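PDB 3FI9: malate dehydrogenase, which probably catalyses the NAD-dependent interconversion of malate and oxaloacetate. Local coordinates for residues L6-L11 / L33-C38; A77-S82 / D118-I123. One frame throughout, in Å; residues are numbered along the deposited sequence.

Interaction 1. Residues L6-L11 / L33-C38; sequences LTEEKL and LTPNLC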
loop_
_atom_site.group_PDB
_atom_site.type_symbol
_atom_site.label_atom_id
_atom_site.label_comp_id
_atom_site.label_asym_id
_atom_site.label_seq_id
_atom_site.Cartn_x
_atom_site.Cartn_y
_atom_site.Cartn_z
ATOM N N LEU A 6 -13.862 -4.154 -11.388
ATOM C CA LEU A 6 -13.588 -4.325 -12.833
ATOM C C LEU A 6 -14.131 -5.654 -13.347
ATOM O O LEU A 6 -14.551 -5.767 -14.495
ATOM C CB LEU A 6 -12.076 -4.273 -13.074
ATOM C CG LEU A 6 -11.484 -4.307 -14.481
ATOM C CD1 LEU A 6 -12.040 -3.183 -15.346
ATOM C CD2 LEU A 6 -9.912 -4.173 -14.303
ATOM N N THR A 7 -14.085 -6.677 -12.522
ATOM C CA THR A 7 -14.596 -7.949 -12.933
ATOM C C THR A 7 -15.052 -8.699 -11.686
ATOM O O THR A 7 -14.745 -8.267 -10.573
ATOM C CB THR A 7 -13.507 -8.746 -13.731
ATOM O OG1 THR A 7 -14.042 -9.990 -14.159
ATOM C CG2 THR A 7 -12.269 -9.047 -12.865
ATOM N N GLU A 8 -15.789 -9.795 -11.852
ATOM C CA GLU A 8 -16.061 -10.697 -10.727
ATOM C C GLU A 8 -15.113 -11.910 -10.718
ATOM O O GLU A 8 -15.119 -12.728 -9.795
ATOM C CB GLU A 8 -17.532 -11.195 -10.780
ATOM C CG GLU A 8 -18.571 -10.087 -10.801
ATOM C CD GLU A 8 -18.618 -9.309 -9.505
ATOM O OE1 GLU A 8 -18.862 -9.936 -8.467
ATOM O OE2 GLU A 8 -18.444 -8.073 -9.536
ATOM N N GLU A 9 -14.297 -12.060 -11.756
ATOM C CA GLU A 9 -13.413 -13.230 -11.814
ATOM C C GLU A 9 -12.340 -13.214 -10.709
ATOM O O GLU A 9 -11.960 -12.157 -10.242
ATOM C CB GLU A 9 -12.839 -13.393 -13.233
ATOM C CG GLU A 9 -14.029 -13.552 -14.209
ATOM C CD GLU A 9 -13.696 -14.097 -15.567
ATOM O OE1 GLU A 9 -14.290 -15.140 -15.951
ATOM O OE2 GLU A 9 -12.893 -13.473 -16.275
ATOM N N LYS A 10 -11.871 -14.392 -10.312
ATOM C CA LYS A 10 -10.956 -14.539 -9.170
ATOM C C LYS A 10 -9.530 -14.149 -9.562
ATOM O O LYS A 10 -9.018 -14.544 -10.634
ATOM C CB LYS A 10 -11.058 -15.954 -8.603
ATOM C CG LYS A 10 -9.981 -16.383 -7.614
ATOM C CD LYS A 10 -10.406 -17.688 -6.908
ATOM C CE LYS A 10 -9.275 -18.248 -6.066
ATOM N NZ LYS A 10 -9.623 -19.534 -5.431
ATOM N N LEU A 11 -8.954 -13.301 -8.709
ATOM C CA LEU A 11 -7.560 -12.939 -8.749
ATOM C C LEU A 11 -6.860 -13.584 -7.553
ATOM O O LEU A 11 -7.220 -13.384 -6.361
ATOM C CB LEU A 11 -7.390 -11.395 -8.739
ATOM C CG LEU A 11 -5.990 -10.829 -8.368
ATOM C CD1 LEU A 11 -4.884 -11.370 -9.308
ATOM C CD2 LEU A 11 -5.982 -9.254 -8.395
ATOM N N LEU A 33 -10.263 -4.359 -8.361
ATOM C CA LEU A 33 -10.114 -5.187 -9.558
ATOM C C LEU A 33 -11.199 -6.259 -9.551
ATOM O O LEU A 33 -11.900 -6.437 -10.558
ATOM C CB LEU A 33 -8.731 -5.828 -9.619
ATOM C CG LEU A 33 -7.584 -4.802 -9.550
ATOM C CD1 LEU A 33 -6.182 -5.516 -9.611
ATOM C CD2 LEU A 33 -7.749 -3.775 -10.678
ATOM N N THR A 34 -11.323 -6.952 -8.427
ATOM C CA THR A 34 -12.374 -7.982 -8.233
ATOM C C THR A 34 -12.672 -8.113 -6.735
ATOM O O THR A 34 -11.752 -8.064 -5.890
ATOM C CB THR A 34 -11.890 -9.363 -8.760
ATOM O OG1 THR A 34 -12.808 -10.408 -8.411
ATOM C CG2 THR A 34 -10.562 -9.710 -8.175
ATOM N N PRO A 35 -13.923 -8.426 -6.392
ATOM C CA PRO A 35 -14.208 -8.742 -4.998
ATOM C C PRO A 35 -13.614 -10.098 -4.592
ATOM O O PRO A 35 -13.353 -10.353 -3.399
ATOM C CB PRO A 35 -15.751 -8.781 -4.939
ATOM C CG PRO A 35 -16.228 -8.827 -6.414
ATOM C CD PRO A 35 -15.086 -8.568 -7.316
ATOM N N ASN A 36 -13.358 -10.954 -5.582
ATOM C CA ASN A 36 -12.888 -12.299 -5.287
ATOM C C ASN A 36 -11.369 -12.330 -5.333
ATOM O O ASN A 36 -10.742 -12.756 -6.304
ATOM C CB ASN A 36 -13.569 -13.278 -6.237
ATOM C CG ASN A 36 -15.089 -13.252 -6.027
ATOM O OD1 ASN A 36 -15.549 -13.498 -4.911
ATOM N ND2 ASN A 36 -15.852 -12.861 -7.055
ATOM N N LEU A 37 -10.789 -11.798 -4.275
ATOM C CA LEU A 37 -9.336 -11.697 -4.175
ATOM C C LEU A 37 -8.867 -12.795 -3.245
ATOM O O LEU A 37 -9.313 -12.893 -2.103
ATOM C CB LEU A 37 -8.984 -10.314 -3.606
ATOM C CG LEU A 37 -7.505 -10.049 -3.372
ATOM C CD1 LEU A 37 -6.847 -10.013 -4.707
ATOM C CD2 LEU A 37 -7.287 -8.711 -2.563
ATOM N N CYS A 38 -7.979 -13.655 -3.742
ATOM C CA CYS A 38 -7.534 -14.813 -2.982
ATOM C C CYS A 38 -6.035 -14.754 -2.715
ATOM O O CYS A 38 -5.237 -14.531 -3.646
ATOM C CB CYS A 38 -7.924 -16.093 -3.733
ATOM S SG CYS A 38 -7.299 -17.606 -3.005
HETATM O O HOH W 1 -18.548 -12.482 -7.039
#

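Interaction 2. Residues A77-S82 / D118-I123; sequences AKYIVS and DCKHVI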
loop_
_atom_site.group_PDB
_atom_site.type_symbol
_atom_site.label_atom_id
_atom_site.label_comp_id
_atom_site.label_asym_id
_atom_site.label_seq_id
_atom_site.Cartn_x
_atom_site.Cartn_y
_atom_site.Cartn_z
ATOM N N ALA A 77 -9.348 -19.590 -10.450
ATOM C CA ALA A 77 -8.448 -18.432 -10.688
ATOM C C ALA A 77 -8.479 -18.081 -12.163
ATOM O O ALA A 77 -8.284 -18.959 -12.995
ATOM C CB ALA A 77 -7.000 -18.774 -10.255
ATOM N N LYS A 78 -8.721 -16.820 -12.502
ATOM C CA LYS A 78 -8.544 -16.359 -13.866
ATOM C C LYS A 78 -7.353 -15.416 -14.062
ATOM O O LYS A 78 -6.932 -15.183 -15.191
ATOM C CB LYS A 78 -9.770 -15.613 -14.345
ATOM C CG LYS A 78 -11.028 -16.541 -14.530
ATOM C CD LYS A 78 -10.711 -17.788 -15.359
ATOM C CE LYS A 78 -12.015 -18.421 -15.876
ATOM N NZ LYS A 78 -12.573 -19.249 -14.813
ATOM N N TYR A 79 -6.895 -14.822 -12.977
ATOM C CA TYR A 79 -5.683 -13.962 -12.986
ATOM C C TYR A 79 -4.833 -14.375 -11.834
ATOM O O TYR A 79 -5.336 -14.692 -10.757
ATOM C CB TYR A 79 -6.047 -12.478 -12.873
ATOM C CG TYR A 79 -6.979 -12.099 -13.977
ATOM C CD1 TYR A 79 -6.498 -11.673 -15.199
ATOM C CD2 TYR A 79 -8.375 -12.271 -13.834
ATOM C CE1 TYR A 79 -7.391 -11.343 -16.263
ATOM C CE2 TYR A 79 -9.231 -11.974 -14.862
ATOM C CZ TYR A 79 -8.741 -11.492 -16.064
ATOM O OH TYR A 79 -9.606 -11.202 -17.091
ATOM N N ILE A 80 -3.516 -14.393 -12.062
ATOM C CA ILE A 80 -2.594 -14.786 -11.038
ATOM C C ILE A 80 -1.413 -13.849 -11.069
ATOM O O ILE A 80 -0.873 -13.565 -12.145
ATOM C CB ILE A 80 -2.012 -16.207 -11.295
ATOM C CG1 ILE A 80 -3.130 -17.268 -11.243
ATOM C CG2 ILE A 80 -0.936 -16.516 -10.234
ATOM C CD1 ILE A 80 -2.658 -18.667 -11.689
ATOM N N VAL A 81 -0.988 -13.394 -9.901
ATOM C CA VAL A 81 0.254 -12.637 -9.802
ATOM C C VAL A 81 1.102 -13.309 -8.761
ATOM O O VAL A 81 0.683 -13.417 -7.630
ATOM C CB VAL A 81 -0.010 -11.180 -9.346
ATOM C CG1 VAL A 81 1.338 -10.413 -9.067
ATOM C CG2 VAL A 81 -0.870 -10.478 -10.383
ATOM N N SER A 82 2.314 -13.725 -9.120
ATOM C CA SER A 82 3.203 -14.368 -8.120
ATOM C C SER A 82 4.482 -13.665 -7.760
ATOM O O SER A 82 5.303 -13.383 -8.649
ATOM C CB SER A 82 3.599 -15.791 -8.541
ATOM O OG SER A 82 4.488 -16.348 -7.566
ATOM N N ASP A 118 -7.648 -22.826 -17.786
ATOM C CA ASP A 118 -8.412 -21.705 -18.398
ATOM C C ASP A 118 -8.103 -20.294 -17.852
ATOM O O ASP A 118 -8.800 -19.324 -18.191
ATOM C CB ASP A 118 -9.928 -21.933 -18.251
ATOM C CG ASP A 118 -10.344 -22.143 -16.780
ATOM O OD1 ASP A 118 -9.496 -22.592 -15.971
ATOM O OD2 ASP A 118 -11.522 -21.897 -16.425
ATOM N N CYS A 119 -7.063 -20.179 -17.029
ATOM C CA CYS A 119 -6.557 -18.875 -16.544
ATOM C C CYS A 119 -6.398 -17.913 -17.710
ATOM O O CYS A 119 -6.007 -18.337 -18.794
ATOM C CB CYS A 119 -5.174 -19.090 -15.873
ATOM S SG CYS A 119 -4.687 -17.760 -14.679
ATOM N N LYS A 120 -6.677 -16.624 -17.510
ATOM C CA LYS A 120 -6.568 -15.651 -18.585
ATOM C C LYS A 120 -5.145 -15.035 -18.649
ATOM O O LYS A 120 -4.596 -14.842 -19.716
ATOM C CB LYS A 120 -7.624 -14.546 -18.429
ATOM C CG LYS A 120 -9.095 -14.996 -18.794
ATOM C CD LYS A 120 -10.112 -13.994 -18.260
ATOM C CE LYS A 120 -11.117 -13.555 -19.290
ATOM N NZ LYS A 120 -12.338 -14.374 -19.246
ATOM N N HIS A 121 -4.592 -14.681 -17.503
ATOM C CA HIS A 121 -3.258 -14.049 -17.475
ATOM C C HIS A 121 -2.476 -14.327 -16.225
ATOM O O HIS A 121 -3.033 -14.383 -15.135
ATOM C CB HIS A 121 -3.382 -12.516 -17.635
ATOM C CG HIS A 121 -2.136 -11.882 -18.162
ATOM N ND1 HIS A 121 -1.877 -11.801 -19.513
ATOM C CD2 HIS A 121 -1.059 -11.338 -17.529
ATOM C CE1 HIS A 121 -0.691 -11.240 -19.695
ATOM N NE2 HIS A 121 -0.165 -10.968 -18.509
ATOM N N VAL A 122 -1.151 -14.428 -16.359
ATOM C CA VAL A 122 -0.328 -14.751 -15.234
ATOM C C VAL A 122 0.885 -13.835 -15.303
ATOM O O VAL A 122 1.458 -13.674 -16.377
ATOM C CB VAL A 122 0.216 -16.218 -15.321
ATOM C CG1 VAL A 122 1.129 -16.490 -14.133
ATOM C CG2 VAL A 122 -0.939 -17.186 -15.358
ATOM N N ILE A 123 1.245 -13.269 -14.159
ATOM C CA ILE A 123 2.427 -12.394 -14.025
ATOM C C ILE A 123 3.387 -12.939 -12.990
ATOM O O ILE A 123 3.018 -13.204 -11.818
ATOM C CB ILE A 123 2.008 -10.930 -13.663
ATOM C CG1 ILE A 123 0.922 -10.421 -14.662
ATOM C CG2 ILE A 123 3.280 -10.031 -13.575
ATOM C CD1 ILE A 123 0.423 -8.969 -14.393
HETATM O O HOH W 2 -10.077 -21.068 -13.475
#

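Interaction 1. Residues L6-L11 / L33-C38
Thr34 reaches across to the 6-11 segment with both branches of its side chain. Thr34 OG1 gives a hydrogen bond to Glu9 O at 2.7 Å, coming from above the plane of that carbonyl. The same OG1 accepts from Asn36 N, which makes an ST turn. Thr34 CG2 lies 3.6 Å from Leu11 CB. A chi1 of 172° sets OG1 opposite the backbone N and turns it to Glu9 O, while CG2 reaches Leu11. The Thr7 side chain runs alongside that of Thr34, Thr7 CG2 toward Thr34 CB.

Asn36 holds the neighbouring carbonyl. Asn36 ND2 donates to Glu8 O at 2.8 Å, and this acceptor lies close to the plane of the amide. A water joins ND2 to Glu8 OE1. The bent Glu8 side chain crosses Pro35 at about a right angle.

Beyond the loops the segments pair as parallel strands, the first and last of the beta-alpha-beta unit 10-14, 19-30 and 37-40 of the Rossmann fold. Leu11 N donates to Asn36 O at 3.0 Å, and Cys38 N to Leu11 O at 2.7 Å. Leu11 runs alongside Leu37, Leu11 CG to Leu37 CD1 3.8 Å, and its CD2 meets Leu33 CD1. Ala28 of helix 19-30 touches all three leucines.

The chemistry is thus divided: hydroxyl and amide groups bind loop carbonyls outside the regular strand pairing, while Leu11, Leu33 and Leu37 pack against helix 19-30.

Interaction 2. Residues A77-S82 / D118-I123
Lys78 O is gripped by two successive backbone N-H groups of the neighbouring segment. Lys120 N donates to Lys78 O at 2.7 Å, and His121 N adds a weak bond to it at 3.3 Å. This shared acceptor opens the parallel pairing of strands 77-82 and 121-124, central neighbours in the Rossmann-fold sheet of the NAD-binding domain. Strand 77-82 and residues 121-123 run nearly parallel, their axes 6° apart. The ladder continues with Ile80 N to His121 O and Ile123 N to Ile80 O. Ser82 N then donates to Ile123 O at 2.8 Å.

Two faces result. On one, Ile80 CD1 packs on Cys119 SG at 3.7 Å, and Ile80 CB faces Val122 CG1. Ile112 of helix 94-115 covers both Ile80 and Val122. On the other face stand Tyr79, Val81, His121 and Ile123. Within the same strand, Ile123 CG1 meets the His121 ring at its edge, in plane, and His121 NE2 is bonded to Thr148. Helix 238-251 packs on Val81, His121 and Ile123.

The start of the pair is more polar. Lys78 folds back at chi2 (-50°) and again at chi4, which brings NZ to Asp118 OD2 in a long, weak salt bridge. A water links Ala77 O with Asp118 OD1. Lys120 crosses the Tyr79 side chain obliquely, its NZ paired with Glu9, and Lys120 CD comes to 3.1 Å from Tyr79 OH.

Both interactions pair parallel strands of one sheet, and strands 10-14 and 77-82 are neighbours in it. Lys10 O accepts a probable hydrogen bond from Lys78 N, so the two contacts join directly. Interaction 2 is buried and lies nearer the centre of the chain. Its regular ladder is flanked by helices 94-115 and 238-251. Interaction 1 is only partly buried. Much of it is loop, held by side-chain bonds to backbone carbonyls. Charge gathers where the two meet: Glu9 of interaction 1 forms a salt bridge with Lys120 of interaction 2. Deeper in, Leu11 CD1 packs on Tyr79 O.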